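Long-range contact in membrane-bound protease PH1510 (PDB 6M4B), which cleaves proteins preferentially near hydrophobic or aromatic residues and can degrade casein and a stomatin homolog in vitro: residues K67-I72 / I189-R194. The protein carries 1 engineered substitution. Residues are numbered along the deposited sequence; the frame is centred on the assembly and turned at random.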
loop_
_atom_site.group_PDB
_atom_site.type_symbol
_atom_site.label_atom_id
_atom_site.label_comp_id
_atom_site.label_asym_id
_atom_site.label_seq_id
_atom_site.Cartn_x
_atom_site.Cartn_y
_atom_site.Cartn_z
ATOM N N LYS A 67 -7.262 13.234 3.346
ATOM C CA LYS A 67 -6.790 14.616 3.453
ATOM C C LYS A 67 -6.854 15.126 4.869
ATOM O O LYS A 67 -6.383 16.211 5.116
ATOM C CB LYS A 67 -7.606 15.539 2.533
ATOM C CG LYS A 67 -7.358 15.223 1.061
ATOM C CD LYS A 67 -8.327 15.919 0.117
ATOM C CE LYS A 67 -8.076 15.465 -1.324
ATOM N NZ LYS A 67 -9.213 15.781 -2.222
ATOM N N ILE A 68 -7.462 14.365 5.789
ATOM C CA ILE A 68 -7.449 14.709 7.202
ATOM C C ILE A 68 -6.940 13.545 8.037
ATOM O O ILE A 68 -7.043 12.393 7.628
ATOM C CB ILE A 68 -8.846 15.119 7.704
ATOM C CG1 ILE A 68 -9.796 13.946 7.674
ATOM C CG2 ILE A 68 -9.385 16.281 6.854
ATOM C CD1 ILE A 68 -11.134 14.268 8.277
ATOM N N PRO A 69 -6.394 13.846 9.219
ATOM C CA PRO A 69 -5.987 12.754 10.103
ATOM C C PRO A 69 -7.143 11.800 10.475
ATOM O O PRO A 69 -8.206 12.239 10.817
ATOM C CB PRO A 69 -5.463 13.498 11.343
ATOM C CG PRO A 69 -5.090 14.874 10.851
ATOM C CD PRO A 69 -6.036 15.185 9.758
ATOM N N VAL A 70 -6.894 10.503 10.357
ATOM C CA VAL A 70 -7.731 9.413 10.840
ATOM C C VAL A 70 -7.119 8.760 12.098
ATOM O O VAL A 70 -5.976 8.230 12.081
ATOM C CB VAL A 70 -7.874 8.308 9.777
ATOM C CG1 VAL A 70 -8.902 7.254 10.223
ATOM C CG2 VAL A 70 -8.271 8.923 8.459
ATOM N N ILE A 71 -7.875 8.764 13.172
ATOM C CA ILE A 71 -7.462 8.205 14.447
ATOM C C ILE A 71 -8.270 6.918 14.594
ATOM O O ILE A 71 -9.493 6.947 14.524
ATOM C CB ILE A 71 -7.717 9.183 15.600
ATOM C CG1 ILE A 71 -6.882 10.445 15.370
ATOM C CG2 ILE A 71 -7.343 8.541 16.926
ATOM C CD1 ILE A 71 -7.152 11.560 16.343
ATOM N N ILE A 72 -7.576 5.805 14.815
ATOM C CA ILE A 72 -8.233 4.545 15.052
ATOM C C ILE A 72 -8.249 4.355 16.564
ATOM O O ILE A 72 -7.206 4.395 17.202
ATOM C CB ILE A 72 -7.524 3.373 14.319
ATOM C CG1 ILE A 72 -7.579 3.579 12.792
ATOM C CG2 ILE A 72 -8.165 2.069 14.695
ATOM C CD1 ILE A 72 -8.941 3.574 12.167
ATOM N N ILE A 189 1.919 9.247 10.325
ATOM C CA ILE A 189 2.136 9.153 8.889
ATOM C C ILE A 189 1.738 10.530 8.312
ATOM O O ILE A 189 1.020 11.294 8.948
ATOM C CB ILE A 189 1.320 8.015 8.213
ATOM C CG1 ILE A 189 -0.181 8.164 8.453
ATOM C CG2 ILE A 189 1.766 6.665 8.708
ATOM C CD1 ILE A 189 -1.051 7.189 7.657
ATOM N N PRO A 190 2.239 10.873 7.135
ATOM C CA PRO A 190 1.893 12.173 6.553
ATOM C C PRO A 190 0.407 12.321 6.179
ATOM O O PRO A 190 -0.303 11.336 5.979
ATOM C CB PRO A 190 2.778 12.246 5.275
ATOM C CG PRO A 190 3.748 11.130 5.384
ATOM C CD PRO A 190 3.109 10.080 6.251
ATOM N N VAL A 191 -0.040 13.550 6.146
ATOM C CA VAL A 191 -1.346 13.939 5.572
ATOM C C VAL A 191 -0.909 14.808 4.410
ATOM O O VAL A 191 -0.248 15.837 4.668
ATOM C CB VAL A 191 -2.204 14.745 6.574
ATOM C CG1 VAL A 191 -3.538 15.181 5.962
ATOM C CG2 VAL A 191 -2.465 13.917 7.805
ATOM N N ASN A 192 -1.165 14.350 3.163
ATOM C CA ASN A 192 -0.603 14.954 1.893
ATOM C C ASN A 192 0.794 15.541 2.067
ATOM O O ASN A 192 0.996 16.754 1.923
ATOM C CB ASN A 192 -1.533 16.041 1.312
ATOM C CG ASN A 192 -2.900 15.499 0.903
ATOM O OD1 ASN A 192 -3.056 14.525 0.118
ATOM N ND2 ASN A 192 -3.924 16.167 1.415
ATOM N N GLY A 193 1.726 14.683 2.480
ATOM C CA GLY A 193 3.150 15.011 2.561
ATOM C C GLY A 193 3.645 15.744 3.793
ATOM O O GLY A 193 4.858 15.975 3.902
ATOM N N ARG A 194 2.752 16.087 4.738
ATOM C CA ARG A 194 3.159 16.783 5.966
ATOM C C ARG A 194 2.731 16.009 7.222
ATOM O O ARG A 194 1.598 15.507 7.320
ATOM C CB ARG A 194 2.504 18.176 6.080
ATOM C CG ARG A 194 2.709 19.183 4.953
ATOM C CD ARG A 194 2.878 20.594 5.512
ATOM N NE ARG A 194 4.083 20.687 6.367
ATOM C CZ ARG A 194 4.247 21.494 7.428
ATOM N NH1 ARG A 194 3.283 22.325 7.829
ATOM N NH2 ARG A 194 5.393 21.465 8.112
#
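V191 meets K67 and P69 through its two methyls: a chi1 of 178° turns CG1 opposite the backbone N and leaves CG2 opposite the carbonyl carbon, so one methyl faces K67 and the other P69. CG1 presses on the backbone carbonyl, 3.1 Å from K67 O, a tight approach for a methyl and an oxygen, while CG2 lies 4.1 Å from P69 CG, the two side chains meeting at about a right angle. A beta-branched valine suits this place because its short fork can reach the backbone and the ring together; the proline presents a compact apolar surface, and its N has no hydrogen to be satisfied where CG2 covers it. N192, with CG turned beside its own backbone N (chi1 -62°), brings its amide to the base of the lysine: ND2 is 3.6 Å from K67 CG. Lysine suits this exposed edge, its first methylenes lying against N192 while the extended chain carries the amine onward. V191 to R194 form a type I' turn, closed by backbone bonds from V191 N to R194 O (2.8 Å) and from R194 N to V191 O; at its positive-phi corners, asparagine tolerates the left-handed region better than most residues and G193 lacks a CB. Through V191 and N192 the turn packs against the lead-in to strand 70-74 of this N-terminal protease domain. The join is a modest van der Waals contact, apolar between V191 and P69, with polar groups merely lying against carbon elsewhere.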